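Local coordinates for SUMO1 linked HERC2 ZZ domain (Small ubiquitin-related modifier 1,E3 ubiquitin-protein ligase HERC2) (Homo sapiens, PDB 6WW3) that binds the SUMO1 tail through the zinc-binding ZZ domain of the E3 ubiquitin ligase HERC2, here linked in one engineered fusion, at residues G23-F36 with K45-E57. Numbering follows the deposited sequence.
Sequences GSRFKCRNCDDFDF and KHNTRHTFGRINE. With ZN (zinc ion), chain D.
C28, C31, H46 and H50 meet at one zinc ion, the Cys2His2 site of the HERC2 ZZ domain, a worked example of metal and sheet holding a small fold together. H46 NE2 lies 2.1 Å from the zinc and H50 binds through ND1; N30 CB sits over the H50 ring in a CH-pi contact, while N30 OD1 accepts from T51 N. From the metal, strands 25-28 and 52-55 run off antiparallel, and at their far end R25 and I55 form a hydrogen-bonded pair, with I55 N 2.7 Å from R25 O.

R25 can be followed outward. R25 CB lies 3.4 Å from I55 O; with CG anti to the backbone N (chi1 161°) and the chain extended, R25 CD passes I55 CD1 at 4.1 Å. That methyl lies over one guanidinium face, toward its rim. Farther out, R25 NE and NH2 both bond D35 OD2 in a salt bridge, at 2.8 Å from R25 NE, approaching from one face of the carboxylate. A leucine at R25 would probably leave the D35 carboxylate without its charged mate and strand 35-36 less firmly tied to its neighbour.

F52, on the other face, takes C28 CB over its ring and has F36 CD2 3.6 Å from its CE2. Strand 25-28 is the middle strand, between 35-36 and 52-55, and F41 of helix 38-43 packs against F26, F36 and F52 on that face.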
ATOM      1  N   GLY A  23       2.255  -8.069  -2.360  1.00  8.19           N
ATOM      2  CA  GLY A  23       0.927  -7.894  -2.910  1.00  8.42           C
ATOM      3  C   GLY A  23       0.737  -6.515  -3.519  1.00  9.48           C
ATOM      4  O   GLY A  23       1.696  -5.826  -3.884  1.00  5.41           O
ATOM      5  N   SER A  24      -0.532  -6.113  -3.643  1.00  7.94           N
ATOM      6  CA  SER A  24      -0.824  -4.785  -4.166  1.00  8.60           C
ATOM      7  C   SER A  24      -0.513  -3.724  -3.118  1.00  8.28           C
ATOM      8  O   SER A  24      -0.764  -3.906  -1.924  1.00  8.45           O
ATOM      9  CB  SER A  24      -2.281  -4.657  -4.617  1.00  9.36           C
ATOM     10  OG  SER A  24      -2.550  -5.471  -5.748  1.00  9.26           O
ATOM     11  N   ARG A  25       0.042  -2.613  -3.583  1.00  7.02           N
ATOM     12  CA  ARG A  25       0.404  -1.474  -2.753  1.00  7.32           C
ATOM     13  C   ARG A  25      -0.618  -0.360  -2.945  1.00  6.59           C
ATOM     14  O   ARG A  25      -1.019  -0.062  -4.070  1.00  6.91           O
ATOM     15  CB  ARG A  25       1.806  -0.986  -3.140  1.00  5.84           C
ATOM     16  CG  ARG A  25       2.150   0.416  -2.713  1.00  4.98           C
ATOM     17  CD  ARG A  25       3.398   0.932  -3.416  1.00  6.80           C
ATOM     18  NE  ARG A  25       3.759   2.260  -2.920  1.00  6.99           N
ATOM     19  CZ  ARG A  25       4.674   3.062  -3.449  1.00  7.95           C
ATOM     20  NH1 ARG A  25       5.356   2.692  -4.522  1.00  7.66           N
ATOM     21  NH2 ARG A  25       4.904   4.248  -2.893  1.00  9.39           N
ATOM     22  N   PHE A  26      -1.040   0.261  -1.852  1.00  7.05           N
ATOM     23  CA  PHE A  26      -2.014   1.349  -1.921  1.00  6.03           C
ATOM     24  C   PHE A  26      -1.374   2.626  -1.387  1.00  7.56           C
ATOM     25  O   PHE A  26      -1.205   2.779  -0.174  1.00  7.28           O
ATOM     26  CB  PHE A  26      -3.290   1.002  -1.154  1.00  5.37           C
ATOM     27  CG  PHE A  26      -4.057  -0.142  -1.763  1.00  8.36           C
ATOM     28  CD1 PHE A  26      -5.105   0.103  -2.642  1.00  5.51           C
ATOM     29  CD2 PHE A  26      -3.698  -1.459  -1.494  1.00  8.08           C
ATOM     30  CE1 PHE A  26      -5.800  -0.948  -3.222  1.00  6.07           C
ATOM     31  CE2 PHE A  26      -4.386  -2.514  -2.074  1.00  5.80           C
ATOM     32  CZ  PHE A  26      -5.445  -2.250  -2.934  1.00 11.90           C
ATOM     33  N   LYS A  27      -1.046   3.553  -2.291  1.00  8.42           N
ATOM     34  CA  LYS A  27      -0.410   4.815  -1.921  1.00  9.05           C
ATOM     35  C   LYS A  27      -1.461   5.913  -1.792  1.00  5.79           C
ATOM     36  O   LYS A  27      -2.257   6.128  -2.709  1.00  9.35           O
ATOM     37  CB  LYS A  27       0.644   5.224  -2.952  1.00  5.93           C
ATOM     38  CG  LYS A  27       1.309   6.582  -2.615  1.00 10.89           C
ATOM     39  CD  LYS A  27       2.460   6.911  -3.567  1.00 12.62           C
ATOM     40  CE  LYS A  27       3.024   8.316  -3.338  1.00 13.83           C
ATOM     41  NZ  LYS A  27       3.440   8.584  -1.925  1.00  9.96           N
ATOM     42  N   CYS A  28      -1.469   6.601  -0.661  1.00  5.66           N
ATOM     43  CA  CYS A  28      -2.405   7.708  -0.495  1.00  7.80           C
ATOM     44  C   CYS A  28      -2.027   8.859  -1.412  1.00  7.51           C
ATOM     45  O   CYS A  28      -0.859   9.248  -1.475  1.00  8.72           O
ATOM     46  CB  CYS A  28      -2.446   8.192   0.951  1.00  5.66           C
ATOM     47  SG  CYS A  28      -3.715   9.448   1.166  1.00  6.42           S
ATOM     48  N   ARG A  29      -3.019   9.407  -2.126  1.00 10.09           N
ATOM     49  CA  ARG A  29      -2.782  10.542  -3.017  1.00 10.91           C
ATOM     50  C   ARG A  29      -2.731  11.881  -2.297  1.00 11.06           C
ATOM     51  O   ARG A  29      -2.330  12.877  -2.909  1.00  9.73           O
ATOM     52  CB  ARG A  29      -3.866  10.609  -4.104  1.00 13.36           C
ATOM     53  CG  ARG A  29      -3.872   9.399  -5.043  1.00 13.55           C
ATOM     54  CD  ARG A  29      -5.013   9.437  -6.065  1.00 21.93           C
ATOM     55  NE  ARG A  29      -4.716   8.567  -7.209  1.00 23.32           N
ATOM     56  CZ  ARG A  29      -5.443   7.515  -7.578  1.00 23.69           C
ATOM     57  NH1 ARG A  29      -5.072   6.791  -8.631  1.00 27.91           N
ATOM     58  NH2 ARG A  29      -6.544   7.188  -6.915  1.00 22.31           N
ATOM     59  N   ASN A  30      -3.070  11.925  -1.013  1.00 10.45           N
ATOM     60  CA  ASN A  30      -3.179  13.177  -0.274  1.00  8.90           C
ATOM     61  C   ASN A  30      -2.103  13.324   0.790  1.00 10.75           C
ATOM     62  O   ASN A  30      -1.465  14.376   0.884  1.00 12.33           O
ATOM     63  CB  ASN A  30      -4.569  13.236   0.344  1.00  8.96           C
ATOM     64  CG  ASN A  30      -5.641  12.906  -0.668  1.00 12.37           C
ATOM     65  OD1 ASN A  30      -5.919  11.725  -0.935  1.00 11.73           O
ATOM     66  ND2 ASN A  30      -6.295  13.943  -1.202  1.00 10.17           N
ATOM     67  N   CYS A  31      -1.875  12.285   1.587  1.00  6.78           N
ATOM     68  CA  CYS A  31      -0.717  12.255   2.469  1.00  9.58           C
ATOM     69  C   CYS A  31       0.575  12.392   1.657  1.00 11.06           C
ATOM     70  O   CYS A  31       0.624  12.111   0.453  1.00  8.48           O
ATOM     71  CB  CYS A  31      -0.688  10.952   3.280  1.00  7.31           C
ATOM     72  SG  CYS A  31      -2.027  10.720   4.465  1.00  8.35           S
ATOM     73  N   ASP A  32       1.618  12.870   2.340  1.00  8.51           N
ATOM     74  CA  ASP A  32       2.923  13.095   1.721  1.00  8.47           C
ATOM     75  C   ASP A  32       3.606  11.788   1.322  1.00 13.20           C
ATOM     76  O   ASP A  32       4.152  11.676   0.216  1.00 13.37           O
ATOM     77  CB  ASP A  32       3.788  13.908   2.694  1.00 11.63           C
ATOM     78  CG  ASP A  32       5.208  14.153   2.191  1.00 13.96           C
ATOM     79  OD1 ASP A  32       5.452  15.181   1.534  1.00 13.01           O
ATOM     80  OD2 ASP A  32       6.088  13.324   2.479  1.00 21.32           O
ATOM     81  N   ASP A  33       3.573  10.785   2.194  1.00 10.64           N
ATOM     82  CA  ASP A  33       4.386   9.590   2.010  1.00 11.34           C
ATOM     83  C   ASP A  33       3.754   8.424   2.766  1.00 10.19           C
ATOM     84  O   ASP A  33       4.354   7.893   3.699  1.00 10.32           O
ATOM     85  CB  ASP A  33       5.817   9.867   2.495  1.00 12.68           C
ATOM     86  CG  ASP A  33       6.753   8.670   2.355  1.00 13.65           C
ATOM     87  OD1 ASP A  33       7.517   8.453   3.302  1.00 13.66           O
ATOM     88  OD2 ASP A  33       6.740   7.960   1.327  1.00 11.83           O
ATOM     89  N   PHE A  34       2.530   8.036   2.395  1.00  7.12           N
ATOM     90  CA  PHE A  34       1.749   7.084   3.177  1.00  8.96           C
ATOM     91  C   PHE A  34       1.282   5.941   2.285  1.00  7.16           C
ATOM     92  O   PHE A  34       0.659   6.179   1.245  1.00  5.58           O
ATOM     93  CB  PHE A  34       0.547   7.776   3.843  1.00  6.59           C
ATOM     94  CG  PHE A  34      -0.198   6.910   4.845  1.00  9.31           C
ATOM     95  CD1 PHE A  34      -1.067   5.916   4.418  1.00  7.49           C
ATOM     96  CD2 PHE A  34      -0.031   7.107   6.212  1.00  8.34           C
ATOM     97  CE1 PHE A  34      -1.750   5.113   5.340  1.00 10.14           C
ATOM     98  CE2 PHE A  34      -0.716   6.328   7.139  1.00  9.13           C
ATOM     99  CZ  PHE A  34      -1.582   5.322   6.696  1.00  7.77           C
ATOM    100  N   ASP A  35       1.538   4.712   2.722  1.00  5.98           N
ATOM    101  CA  ASP A  35       1.190   3.513   1.969  1.00  9.20           C
ATOM    102  C   ASP A  35       0.526   2.497   2.886  1.00  7.48           C
ATOM    103  O   ASP A  35       0.836   2.420   4.074  1.00  7.07           O
ATOM    104  CB  ASP A  35       2.423   2.875   1.309  1.00  6.15           C
ATOM    105  CG  ASP A  35       3.160   3.833   0.387  1.00  7.61           C
ATOM    106  OD1 ASP A  35       4.054   4.555   0.869  1.00  8.95           O
ATOM    107  OD2 ASP A  35       2.867   3.843  -0.823  1.00  5.69           O
ATOM    108  N   PHE A  36      -0.398   1.719   2.314  1.00  8.09           N
ATOM    109  CA  PHE A  36      -1.056   0.591   2.966  1.00  6.01           C
ATOM    110  C   PHE A  36      -0.778  -0.686   2.187  1.00  6.42           C
ATOM    111  O   PHE A  36      -0.817  -0.678   0.958  1.00  4.74           O
ATOM    112  CB  PHE A  36      -2.578   0.771   2.992  1.00  7.16           C
ATOM    113  CG  PHE A  36      -3.106   1.502   4.187  1.00  6.74           C
ATOM    114  CD1 PHE A  36      -2.476   1.421   5.415  1.00  7.10           C
ATOM    115  CD2 PHE A  36      -4.270   2.248   4.084  1.00  6.91           C
ATOM    116  CE1 PHE A  36      -2.994   2.074   6.515  1.00  8.57           C
ATOM    117  CE2 PHE A  36      -4.789   2.905   5.189  1.00 10.30           C
ATOM    118  CZ  PHE A  36      -4.149   2.816   6.402  1.00  7.23           C
ATOM    119  N   LYS A  45      -8.465   2.537   9.674  1.00 15.77           N
ATOM    120  CA  LYS A  45      -9.122   3.821   9.508  1.00 19.79           C
ATOM    121  C   LYS A  45      -8.141   4.848   8.947  1.00 19.15           C
ATOM    122  O   LYS A  45      -6.960   4.869   9.308  1.00 18.40           O
ATOM    123  CB  LYS A  45      -9.705   4.269  10.850  1.00 21.42           C
ATOM    124  N   HIS A  46      -8.636   5.679   8.032  1.00 11.28           N
ATOM    125  CA  HIS A  46      -7.838   6.708   7.386  1.00 12.18           C
ATOM    126  C   HIS A  46      -8.802   7.808   6.986  1.00 12.21           C
ATOM    127  O   HIS A  46      -9.996   7.553   6.816  1.00 12.34           O
ATOM    128  CB  HIS A  46      -7.090   6.161   6.157  1.00  8.94           C
ATOM    129  CG  HIS A  46      -5.940   7.012   5.711  1.00  7.39           C
ATOM    130  ND1 HIS A  46      -4.692   6.936   6.287  1.00  6.83           N
ATOM    131  CD2 HIS A  46      -5.847   7.954   4.742  1.00  8.97           C
ATOM    132  CE1 HIS A  46      -3.881   7.793   5.695  1.00  8.75           C
ATOM    133  NE2 HIS A  46      -4.560   8.432   4.761  1.00  6.86           N
ATOM    134  N   ASN A  47      -8.276   9.029   6.835  1.00 10.11           N
ATOM    135  CA  ASN A  47      -9.101  10.157   6.428  1.00 10.58           C
ATOM    136  C   ASN A  47      -9.982   9.740   5.267  1.00 11.70           C
ATOM    137  O   ASN A  47      -9.483   9.297   4.232  1.00  9.38           O
ATOM    138  CB  ASN A  47      -8.208  11.340   6.043  1.00 11.92           C
ATOM    139  CG  ASN A  47      -8.998  12.590   5.656  1.00 10.81           C
ATOM    140  OD1 ASN A  47      -9.935  12.527   4.863  1.00 11.40           O
ATOM    141  ND2 ASN A  47      -8.587  13.739   6.183  1.00  9.69           N
ATOM    142  N   THR A  48     -11.276   9.806   5.465  1.00 11.46           N
ATOM    143  CA  THR A  48     -12.235   9.329   4.487  1.00 11.36           C
ATOM    144  C   THR A  48     -12.279  10.132   3.214  1.00 11.26           C
ATOM    145  O   THR A  48     -12.807   9.701   2.285  1.00 13.77           O
ATOM    146  CB  THR A  48     -13.649   9.204   5.093  1.00 13.68           C
ATOM    147  OG1 THR A  48     -14.045  10.436   5.639  1.00  8.51           O
ATOM    148  CG2 THR A  48     -13.649   8.128   6.205  1.00 14.97           C
ATOM    149  N   ARG A  49     -11.687  11.302   3.211  1.00 13.31           N
ATOM    150  CA  ARG A  49     -11.628  12.102   2.025  1.00 12.45           C
ATOM    151  C   ARG A  49     -10.304  11.877   1.272  1.00 15.51           C
ATOM    152  O   ARG A  49     -10.147  12.353   0.223  1.00 12.69           O
ATOM    153  CB  ARG A  49     -11.926  13.558   2.281  1.00 12.74           C
ATOM    154  CG  ARG A  49     -13.328  13.855   2.709  1.00 17.90           C
ATOM    155  CD  ARG A  49     -14.373  13.629   1.618  1.00 22.54           C
ATOM    156  NE  ARG A  49     -15.596  13.272   2.277  1.00 28.44           N
ATOM    157  CZ  ARG A  49     -16.535  14.145   2.565  1.00 30.90           C
ATOM    158  NH1 ARG A  49     -17.593  13.734   3.202  1.00 33.78           N
ATOM    159  NH2 ARG A  49     -16.404  15.445   2.224  1.00 28.58           N
ATOM    160  N   HIS A  50      -9.353  11.179   1.859  1.00 11.12           N
ATOM    161  CA  HIS A  50      -8.174  10.813   1.060  1.00 13.09           C
ATOM    162  C   HIS A  50      -8.559   9.673   0.106  1.00 12.57           C
ATOM    163  O   HIS A  50      -9.430   8.952   0.395  1.00 16.56           O
ATOM    164  CB  HIS A  50      -6.937  10.457   1.915  1.00 11.67           C
ATOM    165  CG  HIS A  50      -6.470  11.594   2.734  1.00 10.43           C
ATOM    166  ND1 HIS A  50      -5.336  11.566   3.467  1.00  9.92           N
ATOM    167  CD2 HIS A  50      -7.008  12.807   2.938  1.00 10.02           C
ATOM    168  CE1 HIS A  50      -5.177  12.706   4.082  1.00  9.14           C
ATOM    169  NE2 HIS A  50      -6.160  13.483   3.748  1.00  8.93           N
ATOM    170  N   THR A  51      -7.888   9.561  -1.017  1.00 12.68           N
ATOM    171  CA  THR A  51      -8.078   8.486  -1.987  1.00 12.68           C
ATOM    172  C   THR A  51      -6.727   7.836  -2.229  1.00  9.97           C
ATOM    173  O   THR A  51      -5.696   8.512  -2.201  1.00  9.30           O
ATOM    174  CB  THR A  51      -8.661   8.976  -3.327  1.00 16.54           C
ATOM    175  OG1 THR A  51      -7.776   9.941  -3.908  1.00 20.01           O
ATOM    176  CG2 THR A  51     -10.041   9.609  -3.126  1.00 17.29           C
ATOM    177  N   PHE A  52      -6.731   6.522  -2.420  1.00  9.08           N
ATOM    178  CA  PHE A  52      -5.515   5.750  -2.628  1.00  9.48           C
ATOM    179  C   PHE A  52      -5.379   5.312  -4.084  1.00 12.34           C
ATOM    180  O   PHE A  52      -6.368   4.957  -4.730  1.00 14.41           O
ATOM    181  CB  PHE A  52      -5.509   4.515  -1.721  1.00  9.29           C
ATOM    182  CG  PHE A  52      -5.281   4.824  -0.272  1.00  7.62           C
ATOM    183  CD1 PHE A  52      -6.293   5.378   0.506  1.00  7.38           C
ATOM    184  CD2 PHE A  52      -4.057   4.561   0.310  1.00  7.92           C
ATOM    185  CE1 PHE A  52      -6.087   5.659   1.833  1.00  8.09           C
ATOM    186  CE2 PHE A  52      -3.835   4.835   1.650  1.00  6.61           C
ATOM    187  CZ  PHE A  52      -4.846   5.383   2.413  1.00  7.59           C
ATOM    188  N   GLY A  53      -4.149   5.297  -4.582  1.00 12.40           N
ATOM    189  CA  GLY A  53      -3.849   4.733  -5.886  1.00 12.90           C
ATOM    190  C   GLY A  53      -3.346   3.312  -5.736  1.00 11.95           C
ATOM    191  O   GLY A  53      -2.485   3.031  -4.901  1.00 10.51           O
ATOM    192  N   ARG A  54      -3.929   2.403  -6.517  1.00  9.37           N
ATOM    193  CA  ARG A  54      -3.501   1.011  -6.470  1.00 11.49           C
ATOM    194  C   ARG A  54      -2.281   0.806  -7.361  1.00 12.41           C
ATOM    195  O   ARG A  54      -2.337   1.057  -8.570  1.00 12.94           O
ATOM    196  CB  ARG A  54      -4.618   0.070  -6.908  1.00 13.42           C
ATOM    197  CG  ARG A  54      -4.234  -1.394  -6.735  1.00 11.27           C
ATOM    198  CD  ARG A  54      -5.172  -2.300  -7.534  1.00 19.26           C
ATOM    199  NE  ARG A  54      -6.330  -2.746  -6.770  1.00 27.42           N
ATOM    200  CZ  ARG A  54      -6.487  -3.983  -6.303  1.00 28.96           C
ATOM    201  NH1 ARG A  54      -5.552  -4.900  -6.512  1.00 25.78           N
ATOM    202  NH2 ARG A  54      -7.580  -4.305  -5.621  1.00 23.81           N
ATOM    203  N   ILE A  55      -1.207   0.286  -6.781  1.00  9.90           N
ATOM    204  CA  ILE A  55       0.030   0.011  -7.496  1.00  8.33           C
ATOM    205  C   ILE A  55       0.295  -1.477  -7.329  1.00 11.47           C
ATOM    206  O   ILE A  55       0.736  -1.922  -6.259  1.00 11.52           O
ATOM    207  CB  ILE A  55       1.194   0.862  -6.969  1.00  9.66           C
ATOM    208  CG1 ILE A  55       0.814   2.339  -7.041  1.00  6.84           C
ATOM    209  CG2 ILE A  55       2.489   0.587  -7.744  1.00  8.21           C
ATOM    210  CD1 ILE A  55       1.718   3.258  -6.279  1.00  8.38           C
ATOM    211  N   ASN A  56       0.011  -2.263  -8.374  1.00 10.72           N
ATOM    212  CA  ASN A  56       0.151  -3.711  -8.240  1.00 13.30           C
ATOM    213  C   ASN A  56       1.605  -4.151  -8.320  1.00 11.75           C
ATOM    214  O   ASN A  56       1.960  -5.196  -7.763  1.00 11.19           O
ATOM    215  CB  ASN A  56      -0.662  -4.451  -9.311  1.00 12.27           C
ATOM    216  CG  ASN A  56      -2.155  -4.329  -9.102  1.00 15.94           C
ATOM    217  OD1 ASN A  56      -2.662  -4.447  -7.983  1.00 13.29           O
ATOM    218  ND2 ASN A  56      -2.876  -4.143 -10.192  1.00 16.64           N
ATOM    219  N   GLU A  57       2.443  -3.400  -9.030  1.00 12.83           N
ATOM    220  CA  GLU A  57       3.849  -3.757  -9.149  1.00 16.52           C
ATOM    221  C   GLU A  57       4.682  -2.498  -9.350  1.00 13.28           C
ATOM    222  O   GLU A  57       4.171  -1.495  -9.866  1.00 10.60           O
ATOM    223  CB  GLU A  57       4.068  -4.739 -10.304  1.00 16.30           C
ATOM    224  CG  GLU A  57       3.844  -4.139 -11.662  1.00 20.02           C
ATOM    225  CD  GLU A  57       3.815  -5.202 -12.737  1.00 23.76           C
ATOM    226  OE1 GLU A  57       3.879  -6.403 -12.385  1.00 23.19           O
ATOM    227  OE2 GLU A  57       3.715  -4.832 -13.923  1.00 30.99           O
TER
HETATM  228 ZN    ZN D2802      -3.877   9.912   3.433  1.00  9.22          ZN
HETATM  229  O   HOH W   1      -8.512  12.358  -2.628  1.00 18.17           O